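Local coordinates for protein putative hydrolase (Bacteroides ovatus, PDB 4HBS) that is of unknown function but, as a putative hydrolase built as a five-bladed beta-propeller, may act on carbohydrates like its distant relatives, at residues G54-D59 / G81-N86; R87-C92 / G390-Y395; Y244-A249 / T287-E292. All coordinates share one frame; numbering follows the deposited sequence.

Contact 1 of 3, residues G54-D59 / G81-N86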
ATOM      1  N   GLY A  54      19.188   5.263   7.370  1.00 45.86           N
ATOM      2  CA  GLY A  54      17.806   5.261   7.840  1.00 45.44           C
ATOM      3  C   GLY A  54      16.986   4.319   6.994  1.00 47.34           C
ATOM      4  O   GLY A  54      17.495   3.256   6.628  1.00 47.08           O
ATOM      5  N   TRP A  55      15.724   4.687   6.645  1.00 42.19           N
ATOM      6  CA  TRP A  55      14.896   3.789   5.817  1.00 40.32           C
ATOM      7  C   TRP A  55      15.662   3.479   4.554  1.00 44.67           C
ATOM      8  O   TRP A  55      16.066   4.412   3.870  1.00 45.94           O
ATOM      9  CB  TRP A  55      13.530   4.409   5.467  1.00 38.29           C
ATOM     10  CG  TRP A  55      12.617   3.456   4.758  1.00 37.90           C
ATOM     11  CD1 TRP A  55      11.615   2.717   5.308  1.00 40.17           C
ATOM     12  CD2 TRP A  55      12.641   3.122   3.366  1.00 37.33           C
ATOM     13  NE1 TRP A  55      11.031   1.922   4.354  1.00 38.92           N
ATOM     14  CE2 TRP A  55      11.641   2.153   3.151  1.00 40.18           C
ATOM     15  CE3 TRP A  55      13.477   3.475   2.292  1.00 38.84           C
ATOM     16  CZ2 TRP A  55      11.431   1.568   1.903  1.00 38.58           C
ATOM     17  CZ3 TRP A  55      13.276   2.878   1.070  1.00 39.51           C
ATOM     18  CH2 TRP A  55      12.250   1.958   0.879  1.00 39.28           C
ATOM     19  N   ASN A  56      15.910   2.207   4.260  1.00 39.04           N
ATOM     20  CA  ASN A  56      16.634   1.844   3.051  1.00 38.41           C
ATOM     21  C   ASN A  56      16.036   0.581   2.348  1.00 41.24           C
ATOM     22  O   ASN A  56      16.692  -0.016   1.504  1.00 40.29           O
ATOM     23  CB  ASN A  56      18.124   1.666   3.393  1.00 37.25           C
ATOM     24  CG  ASN A  56      18.425   0.554   4.365  1.00 51.56           C
ATOM     25  OD1 ASN A  56      18.023  -0.592   4.162  1.00 39.07           O
ATOM     26  ND2 ASN A  56      19.218   0.835   5.398  1.00 43.42           N
ATOM     27  N   GLY A  57      14.783   0.252   2.652  1.00 38.16           N
ATOM     28  CA  GLY A  57      14.093  -0.914   2.106  1.00 37.15           C
ATOM     29  C   GLY A  57      12.842  -1.227   2.901  1.00 40.33           C
ATOM     30  O   GLY A  57      12.835  -1.077   4.121  1.00 38.67           O
ATOM     31  N   GLY A  58      11.779  -1.631   2.217  1.00 38.17           N
ATOM     32  CA  GLY A  58      10.500  -1.850   2.869  1.00 38.02           C
ATOM     33  C   GLY A  58       9.379  -2.410   2.029  1.00 43.21           C
ATOM     34  O   GLY A  58       9.520  -2.676   0.839  1.00 44.30           O
ATOM     35  N   ASP A  59       8.249  -2.541   2.687  1.00 40.26           N
ATOM     36  CA  ASP A  59       7.018  -3.225   2.299  1.00 39.94           C
ATOM     37  C   ASP A  59       5.835  -2.313   2.574  1.00 43.54           C
ATOM     38  O   ASP A  59       5.983  -1.332   3.309  1.00 42.22           O
ATOM     39  CB  ASP A  59       6.982  -4.426   3.234  1.00 42.47           C
ATOM     40  CG  ASP A  59       6.125  -5.606   2.926  1.00 61.32           C
ATOM     41  OD1 ASP A  59       6.529  -6.401   2.074  1.00 61.57           O
ATOM     42  OD2 ASP A  59       5.186  -5.892   3.735  1.00 71.13           O
ATOM     43  N   GLY A  81      18.748   1.377   8.699  1.00 40.76           N
ATOM     44  CA  GLY A  81      20.152   1.174   9.004  1.00 40.93           C
ATOM     45  C   GLY A  81      21.096   1.743   7.975  1.00 45.34           C
ATOM     46  O   GLY A  81      20.875   2.845   7.472  1.00 45.12           O
ATOM     47  N   VAL A  82      22.139   0.973   7.633  1.00 42.53           N
ATOM     48  CA  VAL A  82      23.233   1.408   6.766  1.00 43.04           C
ATOM     49  C   VAL A  82      23.359   0.566   5.474  1.00 46.50           C
ATOM     50  O   VAL A  82      23.340  -0.662   5.535  1.00 45.80           O
ATOM     51  CB  VAL A  82      24.545   1.333   7.614  1.00 47.20           C
ATOM     52  CG1 VAL A  82      25.792   1.355   6.741  1.00 48.13           C
ATOM     53  CG2 VAL A  82      24.591   2.464   8.629  1.00 47.36           C
ATOM     54  N   ILE A  83      23.547   1.247   4.320  1.00 43.08           N
ATOM     55  CA  ILE A  83      23.811   0.593   3.023  1.00 42.34           C
ATOM     56  C   ILE A  83      25.249   0.929   2.672  1.00 49.80           C
ATOM     57  O   ILE A  83      25.618   2.110   2.655  1.00 51.65           O
ATOM     58  CB  ILE A  83      22.851   1.012   1.896  1.00 43.41           C
ATOM     59  CG1 ILE A  83      21.377   0.779   2.264  1.00 42.41           C
ATOM     60  CG2 ILE A  83      23.221   0.332   0.604  1.00 42.43           C
ATOM     61  CD1 ILE A  83      20.974  -0.632   2.479  1.00 49.56           C
ATOM     62  N   ASN A  84      26.059  -0.094   2.391  1.00 45.58           N
ATOM     63  CA  ASN A  84      27.469   0.076   2.102  1.00 46.39           C
ATOM     64  C   ASN A  84      27.726   0.149   0.597  1.00 52.54           C
ATOM     65  O   ASN A  84      26.793   0.215  -0.203  1.00 51.66           O
ATOM     66  CB  ASN A  84      28.251  -1.077   2.751  1.00 43.99           C
ATOM     67  CG  ASN A  84      28.086  -1.156   4.254  1.00 56.11           C
ATOM     68  OD1 ASN A  84      27.700  -2.198   4.795  1.00 45.00           O
ATOM     69  ND2 ASN A  84      28.435  -0.078   4.976  1.00 47.12           N
ATOM     70  N   GLU A  85      29.001   0.215   0.231  1.00 52.31           N
ATOM     71  CA  GLU A  85      29.479   0.266  -1.148  1.00 53.98           C
ATOM     72  C   GLU A  85      28.736  -0.749  -2.053  1.00 57.55           C
ATOM     73  O   GLU A  85      28.528  -1.910  -1.655  1.00 56.53           O
ATOM     74  CB  GLU A  85      31.005  -0.012  -1.192  1.00 57.81           C
ATOM     75  CG  GLU A  85      31.868   1.022  -0.453  1.00 77.65           C
ATOM     76  CD  GLU A  85      32.346   0.650   0.951  1.00111.13           C
ATOM     77  OE1 GLU A  85      31.489   0.443   1.846  1.00 98.14           O
ATOM     78  OE2 GLU A  85      33.581   0.626   1.168  1.00111.07           O
ATOM     79  N   ASN A  86      28.332  -0.285  -3.266  1.00 53.67           N
ATOM     80  CA  ASN A  86      27.614  -1.062  -4.296  1.00 51.44           C
ATOM     81  C   ASN A  86      26.259  -1.565  -3.797  1.00 51.44           C
ATOM     82  O   ASN A  86      25.883  -2.706  -4.053  1.00 49.88           O
ATOM     83  CB  ASN A  86      28.460  -2.229  -4.834  1.00 51.55           C
ATOM     84  CG  ASN A  86      29.815  -1.814  -5.320  1.00 72.35           C
ATOM     85  OD1 ASN A  86      30.832  -2.269  -4.803  1.00 66.86           O
ATOM     86  ND2 ASN A  86      29.864  -0.955  -6.336  1.00 65.28           N
TER

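Contact 2 of 3, residues R87-C92 / G390-Y395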
ATOM      1  N   ARG A  87      25.499  -0.687  -3.126  1.00 47.06           N
ATOM      2  CA  ARG A  87      24.160  -1.012  -2.627  1.00 44.60           C
ATOM      3  C   ARG A  87      24.141  -2.344  -1.874  1.00 47.43           C
ATOM      4  O   ARG A  87      23.269  -3.167  -2.109  1.00 47.61           O
ATOM      5  CB  ARG A  87      23.146  -1.022  -3.794  1.00 40.89           C
ATOM      6  CG  ARG A  87      22.939   0.335  -4.439  1.00 40.92           C
ATOM      7  CD  ARG A  87      22.207   1.298  -3.526  1.00 42.98           C
ATOM      8  NE  ARG A  87      20.852   0.841  -3.225  1.00 40.41           N
ATOM      9  CZ  ARG A  87      20.093   1.289  -2.223  1.00 59.17           C
ATOM     10  NH1 ARG A  87      20.558   2.209  -1.380  1.00 46.95           N
ATOM     11  NH2 ARG A  87      18.861   0.812  -2.049  1.00 46.18           N
ATOM     12  N   SER A  88      25.119  -2.555  -0.987  1.00 43.13           N
ATOM     13  CA  SER A  88      25.243  -3.769  -0.202  1.00 41.93           C
ATOM     14  C   SER A  88      24.720  -3.451   1.168  1.00 46.36           C
ATOM     15  O   SER A  88      25.351  -2.674   1.869  1.00 48.52           O
ATOM     16  CB  SER A  88      26.700  -4.222  -0.174  1.00 46.86           C
ATOM     17  OG  SER A  88      26.871  -5.443   0.525  1.00 57.86           O
ATOM     18  N   ARG A  89      23.520  -3.936   1.527  1.00 41.16           N
ATOM     19  CA  ARG A  89      22.923  -3.601   2.822  1.00 40.31           C
ATOM     20  C   ARG A  89      23.759  -4.152   3.972  1.00 47.62           C
ATOM     21  O   ARG A  89      24.193  -5.300   3.926  1.00 47.98           O
ATOM     22  CB  ARG A  89      21.476  -4.098   2.903  1.00 36.50           C
ATOM     23  CG  ARG A  89      20.788  -3.963   4.299  1.00 38.24           C
ATOM     24  CD  ARG A  89      19.301  -3.642   4.185  1.00 38.00           C
ATOM     25  NE  ARG A  89      18.663  -4.446   3.136  1.00 46.72           N
ATOM     26  CZ  ARG A  89      17.794  -4.015   2.215  1.00 60.02           C
ATOM     27  NH1 ARG A  89      17.390  -2.745   2.207  1.00 27.87           N
ATOM     28  NH2 ARG A  89      17.317  -4.854   1.298  1.00 62.37           N
ATOM     29  N   GLY A  90      23.981  -3.305   4.975  1.00 45.82           N
ATOM     30  CA  GLY A  90      24.760  -3.627   6.159  1.00 47.23           C
ATOM     31  C   GLY A  90      23.884  -3.809   7.381  1.00 53.65           C
ATOM     32  O   GLY A  90      22.824  -4.438   7.291  1.00 53.09           O
ATOM     33  N   ASN A  91      24.307  -3.234   8.531  1.00 52.11           N
ATOM     34  CA  ASN A  91      23.583  -3.378   9.789  1.00 52.28           C
ATOM     35  C   ASN A  91      22.259  -2.617   9.793  1.00 56.27           C
ATOM     36  O   ASN A  91      22.269  -1.391   9.742  1.00 56.55           O
ATOM     37  CB  ASN A  91      24.447  -2.935  10.974  1.00 56.98           C
ATOM     38  CG  ASN A  91      25.663  -3.800  11.218  1.00 87.41           C
ATOM     39  OD1 ASN A  91      25.719  -4.979  10.834  1.00 83.69           O
ATOM     40  ND2 ASN A  91      26.639  -3.259  11.934  1.00 82.79           N
ATOM     41  N   CYS A  92      21.114  -3.361   9.882  1.00 52.36           N
ATOM     42  CA  CYS A  92      19.757  -2.796   9.872  1.00 50.89           C
ATOM     43  C   CYS A  92      18.855  -3.394  10.935  1.00 50.14           C
ATOM     44  O   CYS A  92      19.039  -4.522  11.372  1.00 50.09           O
ATOM     45  CB  CYS A  92      19.117  -2.971   8.496  1.00 51.22           C
ATOM     46  SG  CYS A  92      19.879  -1.988   7.184  1.00 56.21           S
ATOM     47  N   GLY A 390      24.268  -4.900  -4.462  1.00 46.99           N
ATOM     48  CA  GLY A 390      22.881  -4.788  -4.896  1.00 45.23           C
ATOM     49  C   GLY A 390      21.830  -5.413  -4.009  1.00 47.57           C
ATOM     50  O   GLY A 390      20.641  -5.213  -4.257  1.00 46.68           O
ATOM     51  N   SER A 391      22.235  -6.133  -2.945  1.00 44.29           N
ATOM     52  CA  SER A 391      21.318  -6.785  -1.995  1.00 42.64           C
ATOM     53  C   SER A 391      20.290  -5.838  -1.444  1.00 47.44           C
ATOM     54  O   SER A 391      19.161  -6.261  -1.161  1.00 49.28           O
ATOM     55  CB  SER A 391      22.099  -7.403  -0.846  1.00 44.75           C
ATOM     56  OG  SER A 391      22.907  -6.443  -0.198  1.00 49.56           O
ATOM     57  N   ALA A 392      20.647  -4.545  -1.314  1.00 42.56           N
ATOM     58  CA  ALA A 392      19.718  -3.535  -0.817  1.00 41.35           C
ATOM     59  C   ALA A 392      18.419  -3.418  -1.654  1.00 45.93           C
ATOM     60  O   ALA A 392      17.371  -3.072  -1.099  1.00 45.98           O
ATOM     61  CB  ALA A 392      20.403  -2.172  -0.773  1.00 42.23           C
ATOM     62  N   ASP A 393      18.488  -3.718  -2.975  1.00 41.76           N
ATOM     63  CA  ASP A 393      17.412  -3.430  -3.920  1.00 40.52           C
ATOM     64  C   ASP A 393      16.414  -4.574  -4.285  1.00 42.19           C
ATOM     65  O   ASP A 393      15.635  -4.424  -5.238  1.00 40.77           O
ATOM     66  CB  ASP A 393      18.049  -2.835  -5.166  1.00 42.42           C
ATOM     67  CG  ASP A 393      18.681  -1.485  -4.900  1.00 45.35           C
ATOM     68  OD1 ASP A 393      18.016  -0.627  -4.267  1.00 41.22           O
ATOM     69  OD2 ASP A 393      19.872  -1.314  -5.233  1.00 55.17           O
ATOM     70  N   PHE A 394      16.321  -5.618  -3.464  1.00 36.85           N
ATOM     71  CA  PHE A 394      15.278  -6.618  -3.672  1.00 35.18           C
ATOM     72  C   PHE A 394      14.032  -6.135  -2.978  1.00 41.63           C
ATOM     73  O   PHE A 394      12.939  -6.133  -3.540  1.00 41.50           O
ATOM     74  CB  PHE A 394      15.688  -7.982  -3.091  1.00 36.01           C
ATOM     75  CG  PHE A 394      16.672  -8.751  -3.933  1.00 36.54           C
ATOM     76  CD1 PHE A 394      16.315  -9.223  -5.192  1.00 38.81           C
ATOM     77  CD2 PHE A 394      17.927  -9.071  -3.441  1.00 37.91           C
ATOM     78  CE1 PHE A 394      17.188 -10.017  -5.931  1.00 39.90           C
ATOM     79  CE2 PHE A 394      18.825  -9.814  -4.209  1.00 41.80           C
ATOM     80  CZ  PHE A 394      18.449 -10.284  -5.450  1.00 39.85           C
ATOM     81  N   TYR A 395      14.217  -5.717  -1.726  1.00 39.73           N
ATOM     82  CA  TYR A 395      13.170  -5.324  -0.827  1.00 39.00           C
ATOM     83  C   TYR A 395      12.952  -3.809  -0.721  1.00 44.44           C
ATOM     84  O   TYR A 395      13.204  -3.199   0.317  1.00 45.35           O
ATOM     85  CB  TYR A 395      13.522  -5.900   0.522  1.00 40.54           C
ATOM     86  CG  TYR A 395      12.348  -5.997   1.444  1.00 42.77           C
ATOM     87  CD1 TYR A 395      11.293  -6.855   1.170  1.00 43.86           C
ATOM     88  CD2 TYR A 395      12.303  -5.258   2.617  1.00 44.30           C
ATOM     89  CE1 TYR A 395      10.207  -6.950   2.016  1.00 44.12           C
ATOM     90  CE2 TYR A 395      11.234  -5.364   3.485  1.00 45.48           C
ATOM     91  CZ  TYR A 395      10.191  -6.226   3.190  1.00 52.58           C
ATOM     92  OH  TYR A 395       9.144  -6.386   4.047  1.00 54.98           O
TER

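Contact 3 of 3, residues Y244-A249 / T287-E292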
ATOM      1  N   TYR A 244      -8.908 -14.378  -3.236  1.00 55.18           N
ATOM      2  CA  TYR A 244      -8.976 -13.540  -4.430  1.00 54.83           C
ATOM      3  C   TYR A 244     -10.417 -13.116  -4.838  1.00 59.70           C
ATOM      4  O   TYR A 244     -10.639 -12.760  -5.995  1.00 60.13           O
ATOM      5  CB  TYR A 244      -8.257 -14.226  -5.590  1.00 56.29           C
ATOM      6  CG  TYR A 244      -6.830 -14.589  -5.257  1.00 57.80           C
ATOM      7  CD1 TYR A 244      -5.824 -13.631  -5.279  1.00 58.85           C
ATOM      8  CD2 TYR A 244      -6.493 -15.879  -4.858  1.00 59.08           C
ATOM      9  CE1 TYR A 244      -4.508 -13.951  -4.940  1.00 59.30           C
ATOM     10  CE2 TYR A 244      -5.181 -16.215  -4.524  1.00 59.36           C
ATOM     11  CZ  TYR A 244      -4.196 -15.238  -4.527  1.00 67.14           C
ATOM     12  OH  TYR A 244      -2.882 -15.560  -4.231  1.00 67.76           O
ATOM     13  N   LYS A 245     -11.363 -13.077  -3.871  1.00 56.23           N
ATOM     14  CA  LYS A 245     -12.740 -12.612  -4.087  1.00 56.59           C
ATOM     15  C   LYS A 245     -12.827 -11.291  -3.388  1.00 60.34           C
ATOM     16  O   LYS A 245     -12.418 -11.224  -2.236  1.00 60.12           O
ATOM     17  CB  LYS A 245     -13.761 -13.618  -3.552  1.00 59.19           C
ATOM     18  CG  LYS A 245     -13.965 -14.777  -4.514  1.00 66.53           C
ATOM     19  CD  LYS A 245     -14.287 -16.094  -3.832  1.00 74.45           C
ATOM     20  CE  LYS A 245     -13.917 -17.277  -4.693  1.00 85.62           C
ATOM     21  NZ  LYS A 245     -12.476 -17.649  -4.551  1.00 96.78           N
ATOM     22  N   VAL A 246     -13.290 -10.222  -4.081  1.00 56.09           N
ATOM     23  CA  VAL A 246     -13.328  -8.857  -3.530  1.00 54.30           C
ATOM     24  C   VAL A 246     -14.664  -8.568  -2.885  1.00 59.47           C
ATOM     25  O   VAL A 246     -15.667  -8.532  -3.587  1.00 60.77           O
ATOM     26  CB  VAL A 246     -13.036  -7.795  -4.615  1.00 56.55           C
ATOM     27  CG1 VAL A 246     -13.007  -6.392  -4.015  1.00 55.58           C
ATOM     28  CG2 VAL A 246     -11.738  -8.094  -5.351  1.00 54.98           C
ATOM     29  N   ALA A 247     -14.679  -8.323  -1.561  1.00 55.50           N
ATOM     30  CA  ALA A 247     -15.892  -7.964  -0.809  1.00 56.17           C
ATOM     31  C   ALA A 247     -15.792  -6.496  -0.383  1.00 58.11           C
ATOM     32  O   ALA A 247     -14.691  -5.964  -0.293  1.00 55.48           O
ATOM     33  CB  ALA A 247     -16.038  -8.870   0.401  1.00 57.12           C
ATOM     34  N   VAL A 248     -16.923  -5.852  -0.121  1.00 56.62           N
ATOM     35  CA  VAL A 248     -16.946  -4.434   0.256  1.00 56.68           C
ATOM     36  C   VAL A 248     -17.870  -4.164   1.477  1.00 62.98           C
ATOM     37  O   VAL A 248     -18.897  -4.827   1.669  1.00 63.86           O
ATOM     38  CB  VAL A 248     -17.367  -3.559  -0.963  1.00 60.54           C
ATOM     39  CG1 VAL A 248     -18.792  -3.872  -1.417  1.00 62.20           C
ATOM     40  CG2 VAL A 248     -17.209  -2.065  -0.671  1.00 60.04           C
ATOM     41  N   ALA A 249     -17.460  -3.175   2.289  1.00 59.21           N
ATOM     42  CA  ALA A 249     -18.198  -2.648   3.437  1.00 60.10           C
ATOM     43  C   ALA A 249     -18.158  -1.135   3.342  1.00 64.20           C
ATOM     44  O   ALA A 249     -17.436  -0.623   2.485  1.00 63.84           O
ATOM     45  CB  ALA A 249     -17.573  -3.118   4.738  1.00 59.97           C
ATOM     46  N   THR A 287     -18.667 -11.652  -3.755  1.00 58.81           N
ATOM     47  CA  THR A 287     -17.592 -11.032  -4.541  1.00 56.79           C
ATOM     48  C   THR A 287     -18.174  -9.906  -5.431  1.00 61.33           C
ATOM     49  O   THR A 287     -19.235 -10.108  -6.032  1.00 64.09           O
ATOM     50  CB  THR A 287     -16.827 -12.086  -5.373  1.00 62.22           C
ATOM     51  OG1 THR A 287     -15.699 -11.452  -5.969  1.00 61.14           O
ATOM     52  CG2 THR A 287     -17.674 -12.737  -6.469  1.00 62.10           C
ATOM     53  N   ILE A 288     -17.518  -8.719  -5.481  1.00 54.45           N
ATOM     54  CA  ILE A 288     -18.008  -7.604  -6.299  1.00 54.12           C
ATOM     55  C   ILE A 288     -17.274  -7.525  -7.660  1.00 58.72           C
ATOM     56  O   ILE A 288     -17.569  -6.625  -8.429  1.00 59.61           O
ATOM     57  CB  ILE A 288     -18.016  -6.239  -5.541  1.00 55.96           C
ATOM     58  CG1 ILE A 288     -16.608  -5.706  -5.207  1.00 53.42           C
ATOM     59  CG2 ILE A 288     -18.877  -6.352  -4.278  1.00 57.16           C
ATOM     60  CD1 ILE A 288     -16.584  -4.268  -4.901  1.00 55.74           C
ATOM     61  N   ILE A 289     -16.392  -8.492  -7.979  1.00 55.45           N
ATOM     62  CA  ILE A 289     -15.704  -8.609  -9.286  1.00 55.22           C
ATOM     63  C   ILE A 289     -16.320  -9.844  -9.968  1.00 63.47           C
ATOM     64  O   ILE A 289     -17.088 -10.549  -9.304  1.00 65.34           O
ATOM     65  CB  ILE A 289     -14.154  -8.711  -9.118  1.00 55.59           C
ATOM     66  CG1 ILE A 289     -13.736  -9.844  -8.147  1.00 54.86           C
ATOM     67  CG2 ILE A 289     -13.614  -7.395  -8.649  1.00 54.39           C
ATOM     68  CD1 ILE A 289     -12.322 -10.257  -8.248  1.00 55.91           C
ATOM     69  N   PRO A 290     -16.031 -10.178 -11.246  1.00 60.77           N
ATOM     70  CA  PRO A 290     -16.650 -11.390 -11.831  1.00 62.11           C
ATOM     71  C   PRO A 290     -16.206 -12.675 -11.117  1.00 68.11           C
ATOM     72  O   PRO A 290     -15.160 -12.699 -10.451  1.00 66.50           O
ATOM     73  CB  PRO A 290     -16.195 -11.358 -13.290  1.00 63.62           C
ATOM     74  CG  PRO A 290     -15.750  -9.952 -13.530  1.00 67.16           C
ATOM     75  CD  PRO A 290     -15.183  -9.487 -12.232  1.00 61.49           C
ATOM     76  N   LEU A 291     -17.005 -13.748 -11.252  1.00 67.55           N
ATOM     77  CA  LEU A 291     -16.721 -15.045 -10.593  1.00 67.71           C
ATOM     78  C   LEU A 291     -15.554 -15.787 -11.284  1.00 70.21           C
ATOM     79  O   LEU A 291     -14.909 -16.658 -10.687  1.00 68.00           O
ATOM     80  CB  LEU A 291     -17.983 -15.937 -10.575  1.00 70.17           C
ATOM     81  CG  LEU A 291     -19.021 -15.610  -9.489  1.00 76.01           C
ATOM     82  CD1 LEU A 291     -19.556 -14.177  -9.622  1.00 76.23           C
ATOM     83  CD2 LEU A 291     -20.176 -16.603  -9.530  1.00 81.16           C
ATOM     84  N   GLU A 292     -15.267 -15.376 -12.523  1.00 67.72           N
ATOM     85  CA  GLU A 292     -14.217 -15.918 -13.387  1.00 67.34           C
ATOM     86  C   GLU A 292     -12.918 -15.060 -13.262  1.00 68.09           C
ATOM     87  O   GLU A 292     -11.941 -15.314 -13.976  1.00 67.06           O
ATOM     88  CB  GLU A 292     -14.718 -15.997 -14.871  1.00 70.40           C
ATOM     89  CG  GLU A 292     -15.739 -14.929 -15.275  1.00 85.16           C
ATOM     90  CD  GLU A 292     -16.013 -14.757 -16.752  1.00116.16           C
ATOM     91  OE1 GLU A 292     -15.574 -15.610 -17.558  1.00120.08           O
ATOM     92  OE2 GLU A 292     -16.684 -13.757 -17.101  1.00108.34           O
TER

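Contact 1 of 3, residues G54-D59 / G81-N86
Gly54 and Gly81 face each other as an antiparallel hydrogen-bonded pair, their CA atoms 4.8 Å apart, and exchange both backbone bonds at the point where each segment turns a corner. Gly54 N donates to Gly81 O over 3.0 Å in the plane of that carbonyl; in return Gly81 N reaches Gly54 O at 3.1 Å from well above the carbonyl plane, 44° out of it. The backbone of Gly54 is one at which a CB would be jammed against the preceding carbonyl oxygen, which accounts for a glycine here.

Beyond this bridge the two strands part, and the side chains of Asn56 and Ile83 carry most of what remains. Asn56 leans across to 81-86. With CG set between its backbone N and carbonyl carbon (chi1 63°), the carboxamide lies beside both the Gly81 peptide and Ile83. Its nitrogen ND2 stands 3.3 Å from Gly81 C and packs on Cys92, while OD1 accepts a hydrogen bond from Arg89 NH1. From the other segment, Ile83 brings its longer branch: CD1 comes to 3.4 Å from Asn56 CG and CG1 to 3.6 Å from Asn56 CB, the two side chains slanting across one another. Ile83 also rests on Ala392 and Arg89. Replacing Asn56 by alanine removes the carboxamide, which would probably leave Arg89 NH1 without this acceptor and open a gap beside Ile83 CD1.

Strand 55-57 pairs with 79-80, and 82-84 forms a hairpin with 88-93. That hairpin is inserted in sequence between 71-75 and 98-102, the two inner strands of a four-stranded antiparallel sheet (60-65, 71-75, 98-102, 111-113), consistent with an insertion in one blade of the five-bladed beta-propeller.

Contact 2 of 3, residues R87-C92 / G390-Y395
Arg87 lies against Asp393 along much of its length. Its CB is 3.6 Å from Asp393 OD2, CG keeps the same separation from that oxygen, and CD is only slightly farther from it. Bends at chi2 and chi3 (-70° and -64°) curl the chain back alongside the carboxylate, which it meets edge-on in a two-pronged salt bridge: NE donates to Asp393 OD2 at 3.1 Å and NH2 to Asp393 OD1 at 2.8 Å, both on the syn side but tilted out of the carboxylate plane. The two flat groups are turned 27° apart. Ala392 CB covers one face of the guanidinium, and NH1, directed elsewhere, bonds to Arg51 O.

The backbone is tied in as well. Arg87 O accepts the amide of Ala392 (N to O 3.1 Å), and Ser391 OG accepts from Arg89 N at 3.1 Å while also bonding to Ala388 O. Arg89 lays its guanidinium over Ala392 CA and makes a weak bond from NH2 to Ala392 O; its NE is held more firmly by Asn385 O.

Arg87 and Ser88 both face Asn84 in a G1 beta bulge; the bonds above tie that hairpin, 82-84/88-93, to the 3-10 turn 391-392 in the loop before strand 399-403. Because Asp393 OD1 has a second cationic partner in Arg396, the carboxylate would probably be stabilised as an anion, so the charged pair probably adds an electrostatic component to the backbone bonds and Ala392 packing.

Contact 3 of 3, residues Y244-A249 / T287-E292
Val246 O accepts a hydrogen bond from the amide of Ile288, with N and O 2.7 Å apart and the donor nearly in line with the carbonyl bond (168° at the oxygen). The CA of Thr287 offers the same oxygen a CA-H...O contact. A second, weak bond runs from Val246 N to Thr287 OG1 at 3.3 Å; the first torsion of the threonine places OG1 anti to the backbone N of Thr287 (chi1 -173°), where it lies near Val246 N. Lys245 lays CB and CG alongside Thr287 CB before its bent chain carries NZ off to Asn243 O.

Strand 245-251 is the middle strand of one propeller blade, and 287-292 belongs to the connection leading to the strands 298-303 and 306-312 of another, so the contact fastens this inter-blade connection to the blade it has left. Met309 of that other sheet touches both Val246 and Ile289.

The two methyls of Val246 serve different partners. CG1 meets Ile288 CG1 at 3.9 Å, whereas CG2 meets Ile289 CD1 at 3.7 Å, the valine and Ile289 crossing at about a right angle. In Ile288, CG1 sits between N and the carbonyl carbon (chi1 67°), a setting that places it by Val246 while the other branch, CG2, packs on Val248 CG1 at 3.8 Å. Val248 and Ile288 both also lean on Tyr239 of strand 236-242.

Contacts 1 and 2 form one buried region: their centres are 5 Å apart, and the hairpin strands 82-84 and 88-93 carry one segment of each. Val82 O and Gly90 N probably bond across that hairpin. Contact 3, partly buried, lies about 37 Å from either centre, on the opposite side of the chain's centre, and falls in sequence between the two segments of contact 2. Their chemistry differs: contact 1 relies on paired glycine backbones, contact 2 on a salt bridge binding a hairpin to a distant loop, and contact 3 on a backbone bond and aliphatic packing against a blade connection.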